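PDB 3VA7: KLLA0E08119p from Kluyveromyces lactis, which probably carboxylates urea, using biotin and ATP, and is the urea carboxylase part of a longer enzyme that probably also hydrolyses the urea-1-carboxylate formed. Local coordinates for residues Ala251-Leu259 with Glu269-Arg280; Lys661-Cys669 with Leu773-Leu784. One frame throughout, in Å; residues are numbered along the deposited sequence.

Contact 1 of 2, residues Ala251-Leu259 with Glu269-Arg280; sequences AIGERDCSL and ETPAPNLPEATR
The R280 guanidinium is met at its edge, near its plane, by E254 OE2, and in plane by E277 OE2, a long salt bridge from its own helix. The E254 carboxylate is turned 35° from the guanidinium, and A272 N reaches OE2 from above the carboxylate plane, 39° out of it, at 3.0 Å. OE2 thus takes a backbone N-H and the NH1 of a salt bridge; the model draws the latter too short for its length to be trusted. E254 reaches them because CG sits between its backbone N and carbonyl carbon (chi1 87°) and the chain bends at chi2. Nearby, D256 and E269 form an antiparallel hydrogen-bonded pair: D256 N to E269 O at 2.9 Å, E269 N to D256 O at 3.1 Å. Water 1 links D256 OD1 with E269 OE1, while R235 and R423 pair with these two acids. An alanine in place of E254 would be likely to leave R280 without its mate across the contact and A272 N without its acceptor. In this hairpin of the biotin carboxylase region, one buried carboxylate ties the strand to the loop after the cis T270-P271 peptide and to helix 277-293, its charge probably balanced by R280.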
# COMPACT_ATOMS: atom_id res chain seq x y z
N ALA A 251 13.37 3.67 -48.17
CA ALA A 251 13.10 2.52 -47.29
C ALA A 251 14.18 2.54 -46.23
O ALA A 251 15.41 2.58 -46.52
CB ALA A 251 13.06 1.24 -48.03
N ILE A 252 13.74 2.58 -44.98
CA ILE A 252 14.67 2.86 -43.90
C ILE A 252 15.19 1.53 -43.32
O ILE A 252 16.34 1.47 -42.89
CB ILE A 252 14.04 3.85 -42.87
CG1 ILE A 252 13.80 5.19 -43.61
CG2 ILE A 252 14.88 4.02 -41.63
CD1 ILE A 252 13.98 6.48 -42.79
N GLY A 253 14.37 0.47 -43.43
CA GLY A 253 14.74 -0.86 -42.98
C GLY A 253 13.51 -1.74 -42.83
O GLY A 253 12.36 -1.30 -43.07
N GLU A 254 13.72 -3.00 -42.44
CA GLU A 254 12.61 -3.91 -42.24
C GLU A 254 12.61 -4.47 -40.83
O GLU A 254 13.67 -4.58 -40.17
CB GLU A 254 12.63 -5.08 -43.25
CG GLU A 254 13.47 -6.27 -42.83
CD GLU A 254 14.96 -5.98 -42.87
OE1 GLU A 254 15.37 -4.85 -43.26
OE2 GLU A 254 15.73 -6.90 -42.52
N ARG A 255 11.43 -4.84 -40.39
CA ARG A 255 11.26 -5.33 -39.05
C ARG A 255 10.44 -6.57 -39.22
O ARG A 255 9.56 -6.63 -40.09
CB ARG A 255 10.51 -4.33 -38.17
CG ARG A 255 11.20 -3.00 -38.07
CD ARG A 255 10.46 -1.99 -37.20
NE ARG A 255 9.21 -1.49 -37.76
CZ ARG A 255 9.01 -0.24 -38.16
NH1 ARG A 255 9.97 0.70 -38.07
NH2 ARG A 255 7.82 0.10 -38.66
N ASP A 256 10.73 -7.56 -38.39
CA ASP A 256 9.92 -8.74 -38.25
C ASP A 256 9.01 -8.60 -37.01
O ASP A 256 9.46 -8.31 -35.91
CB ASP A 256 10.85 -9.90 -38.12
CG ASP A 256 10.15 -11.19 -38.12
OD1 ASP A 256 9.30 -11.46 -37.22
OD2 ASP A 256 10.48 -11.96 -39.03
N CYS A 257 7.71 -8.85 -37.20
CA CYS A 257 6.70 -8.63 -36.20
C CYS A 257 5.84 -9.85 -36.12
O CYS A 257 4.65 -9.80 -35.78
CB CYS A 257 5.88 -7.39 -36.55
SG CYS A 257 6.86 -5.82 -36.61
N SER A 258 6.46 -10.99 -36.39
CA SER A 258 5.79 -12.29 -36.33
C SER A 258 5.25 -12.68 -34.95
O SER A 258 4.22 -13.35 -34.88
CB SER A 258 6.73 -13.37 -36.87
OG SER A 258 7.51 -12.88 -37.96
N LEU A 259 5.91 -12.28 -33.85
CA LEU A 259 5.49 -12.77 -32.52
C LEU A 259 4.25 -12.05 -32.02
O LEU A 259 4.32 -11.10 -31.24
CB LEU A 259 6.66 -12.74 -31.51
CG LEU A 259 7.85 -13.69 -31.81
CD1 LEU A 259 9.06 -13.42 -30.95
CD2 LEU A 259 7.47 -15.18 -31.72
N GLU A 269 11.63 -7.31 -33.90
CA GLU A 269 13.08 -7.29 -34.12
C GLU A 269 13.52 -6.80 -35.54
O GLU A 269 12.76 -6.84 -36.51
CB GLU A 269 13.66 -8.70 -33.90
CG GLU A 269 13.34 -9.71 -35.01
CD GLU A 269 14.04 -11.05 -34.75
OE1 GLU A 269 13.33 -12.14 -34.70
OE2 GLU A 269 15.29 -10.99 -34.59
N THR A 270 14.77 -6.38 -35.61
CA THR A 270 15.39 -5.91 -36.82
C THR A 270 16.88 -6.22 -36.70
O THR A 270 17.45 -6.18 -35.59
CB THR A 270 15.09 -4.38 -37.05
OG1 THR A 270 15.25 -4.05 -38.43
CG2 THR A 270 16.00 -3.46 -36.25
N PRO A 271 17.52 -6.60 -37.83
CA PRO A 271 16.92 -6.94 -39.15
C PRO A 271 16.06 -8.15 -39.03
O PRO A 271 16.15 -8.86 -38.06
CB PRO A 271 18.14 -7.30 -40.02
CG PRO A 271 19.32 -6.58 -39.39
CD PRO A 271 18.99 -6.51 -37.87
N ALA A 272 15.21 -8.39 -40.01
CA ALA A 272 14.49 -9.65 -40.04
C ALA A 272 15.50 -10.83 -40.07
O ALA A 272 16.49 -10.81 -40.81
CB ALA A 272 13.59 -9.69 -41.22
N PRO A 273 15.26 -11.86 -39.24
CA PRO A 273 16.13 -13.02 -39.35
C PRO A 273 15.78 -13.84 -40.61
O PRO A 273 14.64 -13.77 -41.08
CB PRO A 273 15.75 -13.82 -38.10
CG PRO A 273 14.27 -13.54 -37.94
CD PRO A 273 14.17 -12.07 -38.26
N ASN A 274 16.76 -14.59 -41.14
CA ASN A 274 16.55 -15.59 -42.22
C ASN A 274 15.84 -15.01 -43.42
O ASN A 274 14.81 -15.54 -43.87
CB ASN A 274 15.76 -16.81 -41.74
CG ASN A 274 16.48 -17.59 -40.64
OD1 ASN A 274 17.71 -17.80 -40.68
ND2 ASN A 274 15.70 -18.00 -39.62
N LEU A 275 16.39 -13.90 -43.89
CA LEU A 275 15.89 -13.23 -45.06
C LEU A 275 17.08 -12.82 -45.90
O LEU A 275 17.96 -12.09 -45.43
CB LEU A 275 15.06 -12.01 -44.68
CG LEU A 275 14.60 -11.07 -45.78
CD1 LEU A 275 13.35 -11.59 -46.45
CD2 LEU A 275 14.33 -9.72 -45.14
N PRO A 276 17.12 -13.33 -47.14
CA PRO A 276 18.21 -13.00 -48.06
C PRO A 276 18.07 -11.59 -48.64
O PRO A 276 16.95 -11.14 -48.95
CB PRO A 276 18.07 -14.05 -49.16
CG PRO A 276 16.97 -15.04 -48.66
CD PRO A 276 16.15 -14.28 -47.71
N GLU A 277 19.20 -10.91 -48.76
CA GLU A 277 19.33 -9.65 -49.51
C GLU A 277 18.50 -9.54 -50.82
O GLU A 277 17.82 -8.53 -51.02
CB GLU A 277 20.79 -9.38 -49.81
CG GLU A 277 21.57 -8.96 -48.61
CD GLU A 277 21.32 -7.49 -48.22
OE1 GLU A 277 20.83 -6.68 -49.07
OE2 GLU A 277 21.65 -7.14 -47.05
N ALA A 278 18.58 -10.53 -51.71
CA ALA A 278 17.74 -10.52 -52.92
C ALA A 278 16.29 -10.11 -52.60
O ALA A 278 15.67 -9.27 -53.30
CB ALA A 278 17.78 -11.91 -53.66
N THR A 279 15.75 -10.69 -51.53
CA THR A 279 14.36 -10.47 -51.20
C THR A 279 14.13 -9.23 -50.28
O THR A 279 13.11 -8.55 -50.42
CB THR A 279 13.68 -11.82 -50.82
OG1 THR A 279 12.46 -11.62 -50.10
CG2 THR A 279 14.64 -12.63 -50.02
N ARG A 280 15.10 -8.90 -49.42
CA ARG A 280 15.08 -7.63 -48.68
C ARG A 280 15.19 -6.41 -49.59
O ARG A 280 14.39 -5.47 -49.46
CB ARG A 280 16.14 -7.55 -47.57
CG ARG A 280 16.36 -6.12 -47.01
CD ARG A 280 17.28 -5.98 -45.76
NE ARG A 280 18.29 -7.03 -45.63
CZ ARG A 280 18.21 -8.07 -44.79
NH1 ARG A 280 17.17 -8.22 -43.97
NH2 ARG A 280 19.18 -8.97 -44.77
O HOH W 1 10.73 -12.22 -34.78

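Contact 2 of 2, residues Lys661-Cys669 with Leu773-Leu784; sequences KDWKIGVTC and LTPGDTIQFVPL
D777 OD1 takes two N-H groups: the indole NE1 of W663, 3.1 Å away, and, weakly, the backbone N of T774. NE1 comes from above the carboxylate plane, 56° out of it, and the bond is moderately bent. The other oxygen, OD2, makes a weak salt bridge with K661 NZ, which also donates to T774 OG1 at 3.1 Å, so the type II turn T774-D777 is tied to K661, just ahead of strand 662-669. W663 CG lies beside its backbone N (chi1 -59°), and L773 CD2 lies over one face of the ring, 3.6 Å from the centroid of its five-membered part, a CH-pi contact. From there the strands run parallel in register from D662-T778 to V667-P783, with I665 N to Q780 O at 2.7 Å and V782 N to I665 O at 2.9 Å. W663, I665 and V667 share a face with I779 and F781, where V667 CG1 lies 3.5 Å from F781 CD1. On the face of K664, its NZ donates to Q780 OE1. Helix 767-770 packs on W663 and I665, and F781 meets the rings of W691 and F686. This parallel pair joins strand 756-762, beside 662-669, to strand 691-698, beside 778-783, closing the seven-strand sheet.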
# COMPACT_ATOMS: atom_id res chain seq x y z
N LYS A 661 -11.59 -23.39 24.48
CA LYS A 661 -11.84 -21.93 24.37
C LYS A 661 -11.45 -21.23 25.66
O LYS A 661 -12.07 -20.25 26.11
CB LYS A 661 -13.29 -21.63 23.92
CG LYS A 661 -13.60 -22.14 22.49
CD LYS A 661 -15.04 -21.87 22.00
CE LYS A 661 -15.26 -20.38 21.53
NZ LYS A 661 -14.78 -20.14 20.12
N ASP A 662 -10.39 -21.74 26.27
CA ASP A 662 -9.99 -21.17 27.54
C ASP A 662 -8.48 -21.28 27.68
O ASP A 662 -7.89 -22.33 27.35
CB ASP A 662 -10.75 -21.84 28.68
CG ASP A 662 -10.14 -21.53 30.02
OD1 ASP A 662 -10.45 -20.45 30.63
OD2 ASP A 662 -9.32 -22.39 30.43
N TRP A 663 -7.85 -20.20 28.15
CA TRP A 663 -6.41 -20.08 27.99
C TRP A 663 -5.78 -19.36 29.13
O TRP A 663 -6.39 -18.43 29.67
CB TRP A 663 -6.12 -19.18 26.81
CG TRP A 663 -6.63 -19.55 25.48
CD1 TRP A 663 -7.89 -19.31 24.98
CD2 TRP A 663 -5.86 -20.13 24.43
NE1 TRP A 663 -7.95 -19.76 23.65
CE2 TRP A 663 -6.72 -20.26 23.29
CE3 TRP A 663 -4.53 -20.53 24.32
CZ2 TRP A 663 -6.27 -20.75 22.08
CZ3 TRP A 663 -4.08 -21.06 23.10
CH2 TRP A 663 -4.95 -21.16 21.99
N LYS A 664 -4.56 -19.76 29.48
CA LYS A 664 -3.78 -18.97 30.48
C LYS A 664 -2.71 -18.30 29.68
O LYS A 664 -2.05 -18.94 28.84
CB LYS A 664 -3.14 -19.82 31.58
CG LYS A 664 -4.10 -20.65 32.44
CD LYS A 664 -5.19 -19.85 33.05
CE LYS A 664 -6.35 -20.75 33.49
NZ LYS A 664 -7.36 -20.00 34.28
N ILE A 665 -2.55 -17.00 29.92
CA ILE A 665 -1.65 -16.20 29.11
C ILE A 665 -0.67 -15.44 29.97
O ILE A 665 -1.08 -14.57 30.75
CB ILE A 665 -2.47 -15.30 28.15
CG1 ILE A 665 -3.32 -16.21 27.23
CG2 ILE A 665 -1.55 -14.37 27.33
CD1 ILE A 665 -3.81 -15.58 26.00
N GLY A 666 0.61 -15.77 29.83
CA GLY A 666 1.66 -15.19 30.70
C GLY A 666 1.97 -13.75 30.34
O GLY A 666 2.07 -13.41 29.14
N VAL A 667 2.13 -12.88 31.33
CA VAL A 667 2.44 -11.50 31.06
C VAL A 667 3.47 -11.03 32.07
O VAL A 667 3.58 -11.62 33.14
CB VAL A 667 1.20 -10.56 31.26
CG1 VAL A 667 0.01 -10.94 30.35
CG2 VAL A 667 0.80 -10.49 32.73
N THR A 668 4.19 -9.95 31.75
CA THR A 668 4.99 -9.23 32.73
C THR A 668 4.15 -8.08 33.24
O THR A 668 3.53 -7.38 32.45
CB THR A 668 6.33 -8.76 32.16
OG1 THR A 668 6.12 -7.79 31.13
CG2 THR A 668 7.10 -9.91 31.55
N CYS A 669 4.08 -7.91 34.55
CA CYS A 669 3.37 -6.80 35.17
C CYS A 669 4.00 -5.48 34.74
O CYS A 669 5.21 -5.40 34.63
CB CYS A 669 3.43 -6.92 36.70
SG CYS A 669 2.93 -8.53 37.36
N LEU A 773 -6.72 -16.67 19.71
CA LEU A 773 -7.98 -16.29 20.32
C LEU A 773 -9.11 -16.07 19.26
O LEU A 773 -8.84 -15.69 18.13
CB LEU A 773 -7.78 -15.08 21.22
CG LEU A 773 -6.79 -15.13 22.41
CD1 LEU A 773 -6.82 -13.79 23.19
CD2 LEU A 773 -7.06 -16.32 23.34
N THR A 774 -10.34 -16.43 19.60
CA THR A 774 -11.51 -16.24 18.72
C THR A 774 -12.52 -15.65 19.66
O THR A 774 -12.40 -15.85 20.87
CB THR A 774 -12.07 -17.56 18.09
OG1 THR A 774 -12.27 -18.54 19.11
CG2 THR A 774 -11.13 -18.16 17.03
N PRO A 775 -13.51 -14.90 19.13
CA PRO A 775 -14.51 -14.30 20.04
C PRO A 775 -15.15 -15.36 20.89
O PRO A 775 -15.28 -16.49 20.44
CB PRO A 775 -15.54 -13.69 19.12
CG PRO A 775 -14.77 -13.39 17.87
CD PRO A 775 -13.64 -14.42 17.76
N GLY A 776 -15.43 -15.01 22.14
CA GLY A 776 -15.99 -15.93 23.08
C GLY A 776 -14.96 -16.71 23.87
O GLY A 776 -15.32 -17.28 24.88
N ASP A 777 -13.70 -16.75 23.45
CA ASP A 777 -12.69 -17.47 24.24
C ASP A 777 -12.60 -16.78 25.59
O ASP A 777 -12.93 -15.60 25.69
CB ASP A 777 -11.30 -17.50 23.59
CG ASP A 777 -11.20 -18.45 22.40
OD1 ASP A 777 -10.08 -18.55 21.83
OD2 ASP A 777 -12.20 -19.09 21.99
N THR A 778 -12.21 -17.52 26.62
CA THR A 778 -11.88 -16.93 27.92
C THR A 778 -10.36 -16.97 28.14
O THR A 778 -9.68 -17.90 27.70
CB THR A 778 -12.57 -17.69 29.10
OG1 THR A 778 -12.41 -19.11 28.92
CG2 THR A 778 -14.04 -17.38 29.15
N ILE A 779 -9.82 -15.99 28.84
CA ILE A 779 -8.40 -16.00 29.11
C ILE A 779 -8.18 -15.53 30.51
O ILE A 779 -9.05 -14.85 31.07
CB ILE A 779 -7.58 -15.10 28.10
CG1 ILE A 779 -7.78 -13.60 28.37
CG2 ILE A 779 -7.95 -15.40 26.64
CD1 ILE A 779 -7.24 -12.70 27.25
N GLN A 780 -7.02 -15.87 31.06
CA GLN A 780 -6.57 -15.36 32.36
C GLN A 780 -5.12 -15.03 32.22
O GLN A 780 -4.31 -15.83 31.67
CB GLN A 780 -6.73 -16.41 33.46
CG GLN A 780 -6.47 -15.87 34.85
CD GLN A 780 -6.59 -16.93 35.95
OE1 GLN A 780 -6.44 -18.14 35.70
NE2 GLN A 780 -6.84 -16.48 37.17
N PHE A 781 -4.78 -13.84 32.69
CA PHE A 781 -3.40 -13.36 32.62
C PHE A 781 -2.62 -13.81 33.83
O PHE A 781 -3.02 -13.64 34.98
CB PHE A 781 -3.38 -11.83 32.50
CG PHE A 781 -3.97 -11.33 31.21
CD1 PHE A 781 -3.40 -11.70 29.98
CD2 PHE A 781 -5.09 -10.49 31.23
CE1 PHE A 781 -3.93 -11.26 28.80
CE2 PHE A 781 -5.64 -10.02 30.02
CZ PHE A 781 -5.08 -10.41 28.80
N VAL A 782 -1.49 -14.37 33.57
CA VAL A 782 -0.75 -15.06 34.59
C VAL A 782 0.59 -14.30 34.72
O VAL A 782 1.30 -14.09 33.73
CB VAL A 782 -0.68 -16.52 34.08
CG1 VAL A 782 0.65 -16.87 33.59
CG2 VAL A 782 -1.23 -17.48 35.10
N PRO A 783 0.91 -13.79 35.93
CA PRO A 783 2.15 -13.01 36.10
C PRO A 783 3.42 -13.85 35.96
O PRO A 783 3.49 -15.03 36.36
CB PRO A 783 2.05 -12.45 37.50
CG PRO A 783 1.14 -13.37 38.19
CD PRO A 783 0.22 -14.03 37.21
N LEU A 784 4.41 -13.24 35.36
CA LEU A 784 5.60 -13.92 34.94
C LEU A 784 6.73 -12.89 35.16
O LEU A 784 6.52 -11.65 34.91
CB LEU A 784 5.45 -14.27 33.47
CG LEU A 784 5.30 -15.69 32.94
CD1 LEU A 784 4.21 -16.46 33.61
CD2 LEU A 784 5.16 -15.68 31.39
O HOH W 2 6.07 -9.56 36.02

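How the contacts relate
Contact 1 belongs to the biotin carboxylation part of the chain and contact 2 to subdomains A and B of the carboxyltransferase part. They follow one another in sequence and lie on opposite sides of the chain's centre, their centres 74 Å apart and their nearest atoms about 51 Å apart. Contact 1 closes within one hairpin and the loop and helix start that follow it; contact 2 brings together strands more than a hundred residues apart. Contact 2 lies nearer the bound ligands but outside their sites: the side chain of T668 is about 9 Å from the sodium ion held by E764, R790 and D845, and that of P775 about 12 Å from the biotin group linked to K1202.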